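Salt-tolerant glutaminase (Micrococcus luteus, PDB 3IHB) probably catalyses the hydrolysis of L-glutamine to L-glutamate and ammonium, as a glutaminase of the beta-lactamase clan. Local coordinates at residues I62-K67 with P256-V261; V58-Q63 with V199-L204. All blocks are in the same frame, centred on the assembly; numbering follows the deposited sequence.

Interaction 1: I62-K67 with P256-V261; sequences IQSASK and PAKSGV. With GLU (glutamic acid), chain C.
Ser64 and Lys258 meet beside the bound glutamic acid. Ser64 turns its CB toward strand 257-259, 3.3 Å from Ser259 O. The Lys258 chain leaves with CG anti to the backbone N (chi1 -169°). It bends at chi2 and again at chi4, which folds NZ back to 3.6 Å from Ser64 CB. There Lys258 NZ donates to Ser259 O at 3.0 Å and also bonds Tyr243 OH. Gln63 and Val261 cross at about a right angle, and Gln63 CG lies 4.0 Å from Val261 CG2. Gln63 OE1 accepts a hydrogen bond from the ligand N, 2.5 Å away. Both Val261 methyls lie on the ligand side chain. Ser64 and Val261 belong to the L-glutamate site. The ligand's side-chain carboxylate bridges the segments: Ser64 N (3.0 Å) and Val261 N (2.9 Å) donate to OE2. If OE2 is placed correctly, these N-H groups are consistent with an oxyanion hole. Ser64 and Lys67 are consistent with the SxxK pattern of beta-lactamase relatives, and Lys258 probably belongs to its K(T/S)G-type motif. Lys67 NZ donates to Asn114 OD1. The contact sets the turn before helix 67-78 against edge strand 257-259 of the five-stranded sheet, with helix 184-195 alongside.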
loop_
_atom_site.group_PDB
_atom_site.type_symbol
_atom_site.label_atom_id
_atom_site.label_comp_id
_atom_site.label_asym_id
_atom_site.label_seq_id
_atom_site.Cartn_x
_atom_site.Cartn_y
_atom_site.Cartn_z
ATOM N N ILE A 62 -11.604 18.571 15.620
ATOM C CA ILE A 62 -10.833 17.796 14.660
ATOM C C ILE A 62 -9.820 18.614 13.859
ATOM O O ILE A 62 -8.828 18.078 13.370
ATOM C CB ILE A 62 -11.784 17.045 13.704
ATOM C CG1 ILE A 62 -10.994 16.057 12.844
ATOM C CG2 ILE A 62 -12.566 18.029 12.876
ATOM C CD1 ILE A 62 -11.863 15.123 12.017
ATOM N N GLN A 63 -10.064 19.910 13.737
ATOM C CA GLN A 63 -9.156 20.780 13.009
ATOM C C GLN A 63 -8.697 20.194 11.669
ATOM O O GLN A 63 -9.514 19.685 10.908
ATOM C CB GLN A 63 -7.956 21.109 13.895
ATOM C CG GLN A 63 -8.319 21.790 15.221
ATOM C CD GLN A 63 -9.033 23.135 15.045
ATOM O OE1 GLN A 63 -8.694 23.920 14.164
ATOM N NE2 GLN A 63 -10.013 23.408 15.906
ATOM N N SER A 64 -7.394 20.254 11.391
ATOM C CA SER A 64 -6.833 19.765 10.124
ATOM C C SER A 64 -7.270 18.380 9.714
ATOM O O SER A 64 -7.398 18.101 8.521
ATOM C CB SER A 64 -5.299 19.800 10.140
ATOM O OG SER A 64 -4.799 21.043 9.669
ATOM N N ALA A 65 -7.489 17.502 10.687
ATOM C CA ALA A 65 -7.916 16.157 10.363
ATOM C C ALA A 65 -9.258 16.142 9.633
ATOM O O ALA A 65 -9.698 15.092 9.181
ATOM C CB ALA A 65 -7.994 15.311 11.631
ATOM N N SER A 66 -9.921 17.294 9.523
ATOM C CA SER A 66 -11.208 17.343 8.819
ATOM C C SER A 66 -10.990 17.499 7.316
ATOM O O SER A 66 -11.840 17.122 6.512
ATOM C CB SER A 66 -12.066 18.508 9.320
ATOM O OG SER A 66 -11.503 19.760 8.971
ATOM N N LYS A 67 -9.830 18.045 6.952
ATOM C CA LYS A 67 -9.456 18.293 5.557
ATOM C C LYS A 67 -9.660 17.144 4.564
ATOM O O LYS A 67 -10.126 17.366 3.451
ATOM C CB LYS A 67 -8.012 18.797 5.504
ATOM C CG LYS A 67 -7.886 20.228 5.992
ATOM C CD LYS A 67 -6.447 20.652 6.118
ATOM C CE LYS A 67 -6.357 22.102 6.533
ATOM N NZ LYS A 67 -4.990 22.446 6.950
ATOM N N PRO A 256 -0.777 6.403 6.121
ATOM C CA PRO A 256 -1.413 7.636 5.635
ATOM C C PRO A 256 -2.041 8.316 6.842
ATOM O O PRO A 256 -2.928 7.749 7.473
ATOM C CB PRO A 256 -2.468 7.118 4.658
ATOM C CG PRO A 256 -1.859 5.845 4.149
ATOM C CD PRO A 256 -1.308 5.229 5.411
ATOM N N ALA A 257 -1.600 9.525 7.165
ATOM C CA ALA A 257 -2.132 10.186 8.339
ATOM C C ALA A 257 -2.105 11.694 8.319
ATOM O O ALA A 257 -1.336 12.305 7.583
ATOM C CB ALA A 257 -1.383 9.695 9.567
ATOM N N LYS A 258 -2.968 12.283 9.145
ATOM C CA LYS A 258 -3.038 13.724 9.295
ATOM C C LYS A 258 -3.320 14.052 10.743
ATOM O O LYS A 258 -4.218 13.482 11.364
ATOM C CB LYS A 258 -4.145 14.340 8.437
ATOM C CG LYS A 258 -4.067 15.876 8.381
ATOM C CD LYS A 258 -2.738 16.314 7.735
ATOM C CE LYS A 258 -2.525 17.825 7.767
ATOM N NZ LYS A 258 -2.210 18.274 9.154
ATOM N N SER A 259 -2.544 14.979 11.281
ATOM C CA SER A 259 -2.712 15.416 12.652
ATOM C C SER A 259 -3.485 16.737 12.660
ATOM O O SER A 259 -3.597 17.402 11.632
ATOM C CB SER A 259 -1.338 15.604 13.307
ATOM O OG SER A 259 -1.455 16.224 14.576
ATOM N N GLY A 260 -4.018 17.095 13.824
ATOM C CA GLY A 260 -4.754 18.338 13.998
ATOM C C GLY A 260 -4.199 19.011 15.239
ATOM O O GLY A 260 -3.887 18.327 16.218
ATOM N N VAL A 261 -4.075 20.337 15.219
ATOM C CA VAL A 261 -3.506 21.070 16.353
ATOM C C VAL A 261 -4.216 20.970 17.708
ATOM O O VAL A 261 -3.772 21.583 18.682
ATOM C CB VAL A 261 -3.326 22.567 16.008
ATOM C CG1 VAL A 261 -2.488 22.696 14.767
ATOM C CG2 VAL A 261 -4.674 23.238 15.813
HETATM N N GLU C . -7.695 25.508 12.453
HETATM C CA GLU C . -6.259 25.719 12.167
HETATM C C GLU C . -6.032 26.818 11.158
HETATM O O GLU C . -4.937 27.326 11.055
HETATM C CB GLU C . -5.598 24.441 11.644
HETATM C CG GLU C . -5.164 23.483 12.725
HETATM C CD GLU C . -4.376 22.276 12.204
HETATM O OE1 GLU C . -3.367 22.458 11.488
HETATM O OE2 GLU C . -4.768 21.140 12.532
#

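Interaction 2: V58-Q63 with V199-L204; sequences VEFTIQ and VTVKDL. With GLU (glutamic acid), chain C.
Phe60 and Val199 form an antiparallel hydrogen-bonded pair. Phe60 N donates to Val199 O at 2.9 Å, and Val199 N returns a straighter bond to Phe60 O at 3.1 Å (172°). The Phe60 side chain then folds over its partner strand. Its chi1 of 55° places CG between the backbone N and the carbonyl carbon, and the ring lies back over the peptide after Val199. From CB outward, CG and CD1 pass near Val199 O. CD2 comes closest to that oxygen, 3.5 Å away, and the oxygen sits over one ring face, offset toward the rim. CE1 rests on Val199 CG2 at 3.8 Å. CE2 is still over Val199 O, at 3.6 Å, before it nears Val201 N obliquely at the start of the helix; Val201 CG2 is a looser neighbour. CZ, at the tip, meets Leu204 CD1 at 3.9 Å, in the plane of the ring at its edge. Ile62 extends the apolar patch. Its CB packs on Val199 CG2 and its CD1 on Leu204 CD2 at 3.5 Å. Glu59 CG lies on Thr200 CG2, also at 3.5 Å. Thr200 is the N-cap of helix 201-212. Its OG1 accepts from Asp203 N, and Asp203 OD2 accepts from Thr200 N, a capping box. Asp203 OD2 also forms a salt bridge with Arg148. The two-stranded ladder thus leads into helix 201-212, while Phe278 of strand 273-278 stacks on the Phe60 ring and touches Val201.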
loop_
_atom_site.group_PDB
_atom_site.type_symbol
_atom_site.label_atom_id
_atom_site.label_comp_id
_atom_site.label_asym_id
_atom_site.label_seq_id
_atom_site.Cartn_x
_atom_site.Cartn_y
_atom_site.Cartn_z
ATOM N N VAL A 58 -12.965 11.113 24.724
ATOM C CA VAL A 58 -12.923 12.542 24.966
ATOM C C VAL A 58 -13.002 13.300 23.650
ATOM O O VAL A 58 -12.184 13.086 22.751
ATOM C CB VAL A 58 -11.625 12.926 25.682
ATOM C CG1 VAL A 58 -11.642 14.418 26.022
ATOM C CG2 VAL A 58 -11.453 12.067 26.934
ATOM N N GLU A 59 -13.987 14.187 23.538
ATOM C CA GLU A 59 -14.165 14.973 22.324
ATOM C C GLU A 59 -13.173 16.133 22.226
ATOM O O GLU A 59 -12.764 16.708 23.236
ATOM C CB GLU A 59 -15.586 15.534 22.246
ATOM C CG GLU A 59 -16.684 14.500 22.073
ATOM C CD GLU A 59 -18.028 15.151 21.759
ATOM O OE1 GLU A 59 -18.261 16.279 22.250
ATOM O OE2 GLU A 59 -18.849 14.541 21.033
ATOM N N PHE A 60 -12.789 16.471 21.002
ATOM C CA PHE A 60 -11.866 17.576 20.767
ATOM C C PHE A 60 -12.132 18.026 19.342
ATOM O O PHE A 60 -12.644 17.258 18.541
ATOM C CB PHE A 60 -10.409 17.110 20.928
ATOM C CG PHE A 60 -10.061 15.931 20.069
ATOM C CD1 PHE A 60 -9.762 16.103 18.716
ATOM C CD2 PHE A 60 -10.134 14.638 20.586
ATOM C CE1 PHE A 60 -9.551 15.004 17.888
ATOM C CE2 PHE A 60 -9.926 13.533 19.771
ATOM C CZ PHE A 60 -9.635 13.715 18.416
ATOM N N THR A 61 -11.821 19.278 19.034
ATOM C CA THR A 61 -12.031 19.781 17.686
ATOM C C THR A 61 -11.071 19.032 16.748
ATOM O O THR A 61 -9.883 18.857 17.057
ATOM C CB THR A 61 -11.814 21.310 17.641
ATOM O OG1 THR A 61 -10.532 21.645 18.183
ATOM C CG2 THR A 61 -12.885 22.003 18.474
ATOM N N ILE A 62 -11.604 18.571 15.620
ATOM C CA ILE A 62 -10.833 17.796 14.660
ATOM C C ILE A 62 -9.820 18.614 13.859
ATOM O O ILE A 62 -8.828 18.078 13.370
ATOM C CB ILE A 62 -11.784 17.045 13.704
ATOM C CG1 ILE A 62 -10.994 16.057 12.844
ATOM C CG2 ILE A 62 -12.566 18.029 12.876
ATOM C CD1 ILE A 62 -11.863 15.123 12.017
ATOM N N GLN A 63 -10.064 19.910 13.737
ATOM C CA GLN A 63 -9.156 20.780 13.009
ATOM C C GLN A 63 -8.697 20.194 11.669
ATOM O O GLN A 63 -9.514 19.685 10.908
ATOM C CB GLN A 63 -7.956 21.109 13.895
ATOM C CG GLN A 63 -8.319 21.790 15.221
ATOM C CD GLN A 63 -9.033 23.135 15.045
ATOM O OE1 GLN A 63 -8.694 23.920 14.164
ATOM N NE2 GLN A 63 -10.013 23.408 15.906
ATOM N N VAL A 199 -15.065 15.576 17.687
ATOM C CA VAL A 199 -14.952 14.132 17.486
ATOM C C VAL A 199 -14.110 13.523 18.605
ATOM O O VAL A 199 -13.393 14.227 19.321
ATOM C CB VAL A 199 -14.251 13.798 16.136
ATOM C CG1 VAL A 199 -15.069 14.307 14.964
ATOM C CG2 VAL A 199 -12.857 14.431 16.109
ATOM N N THR A 200 -14.202 12.211 18.754
ATOM C CA THR A 200 -13.414 11.509 19.757
ATOM C C THR A 200 -12.385 10.643 19.022
ATOM O O THR A 200 -12.444 10.478 17.801
ATOM C CB THR A 200 -14.281 10.567 20.621
ATOM O OG1 THR A 200 -14.831 9.540 19.791
ATOM C CG2 THR A 200 -15.409 11.336 21.306
ATOM N N VAL A 201 -11.444 10.085 19.766
ATOM C CA VAL A 201 -10.438 9.225 19.163
ATOM C C VAL A 201 -11.122 8.084 18.402
ATOM O O VAL A 201 -10.615 7.591 17.393
ATOM C CB VAL A 201 -9.533 8.613 20.240
ATOM C CG1 VAL A 201 -8.445 7.794 19.602
ATOM C CG2 VAL A 201 -8.940 9.701 21.096
ATOM N N LYS A 202 -12.284 7.672 18.884
ATOM C CA LYS A 202 -12.993 6.569 18.247
ATOM C C LYS A 202 -13.766 6.970 16.997
ATOM O O LYS A 202 -13.960 6.147 16.100
ATOM C CB LYS A 202 -13.896 5.873 19.277
ATOM C CG LYS A 202 -13.079 5.354 20.466
ATOM C CD LYS A 202 -13.750 4.231 21.240
ATOM C CE LYS A 202 -14.825 4.742 22.165
ATOM N NZ LYS A 202 -15.295 3.653 23.067
ATOM N N ASP A 203 -14.205 8.224 16.927
ATOM C CA ASP A 203 -14.905 8.694 15.739
ATOM C C ASP A 203 -13.875 8.638 14.601
ATOM O O ASP A 203 -14.125 8.044 13.548
ATOM C CB ASP A 203 -15.391 10.142 15.913
ATOM C CG ASP A 203 -16.457 10.293 17.004
ATOM O OD1 ASP A 203 -17.474 9.563 16.967
ATOM O OD2 ASP A 203 -16.282 11.159 17.891
ATOM N N LEU A 204 -12.713 9.253 14.830
ATOM C CA LEU A 204 -11.637 9.276 13.834
ATOM C C LEU A 204 -11.285 7.882 13.338
ATOM O O LEU A 204 -11.152 7.661 12.136
ATOM C CB LEU A 204 -10.364 9.920 14.404
ATOM C CG LEU A 204 -10.300 11.441 14.575
ATOM C CD1 LEU A 204 -8.910 11.826 15.059
ATOM C CD2 LEU A 204 -10.615 12.138 13.244
HETATM N N GLU C . -7.695 25.508 12.453
HETATM C CA GLU C . -6.259 25.719 12.167
HETATM C C GLU C . -6.032 26.818 11.158
HETATM O O GLU C . -4.937 27.326 11.055
HETATM C CB GLU C . -5.598 24.441 11.644
HETATM C CG GLU C . -5.164 23.483 12.725
HETATM C CD GLU C . -4.376 22.276 12.204
HETATM O OE1 GLU C . -3.367 22.458 11.488
HETATM O OE2 GLU C . -4.768 21.140 12.532
#

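In the fold
Interactions 1 and 2 share residues 62-63, and their centres lie 10 Å apart on the same side of the chain's centre. Along the chain, 58-63 overlaps 62-67. Their partners come much later, first 199-204 and then 256-261. All four segments belong to the glutaminase part of the chain. Interaction 2 joins strand 60-61 to strand 198-199 and the start of helix 201-212. Interaction 1 joins the following turn to edge strand 257-259 of the five-stranded sheet. One continuous stretch, 58-67, therefore passes from the two-stranded ladder to the glutamate site beside the five-stranded sheet.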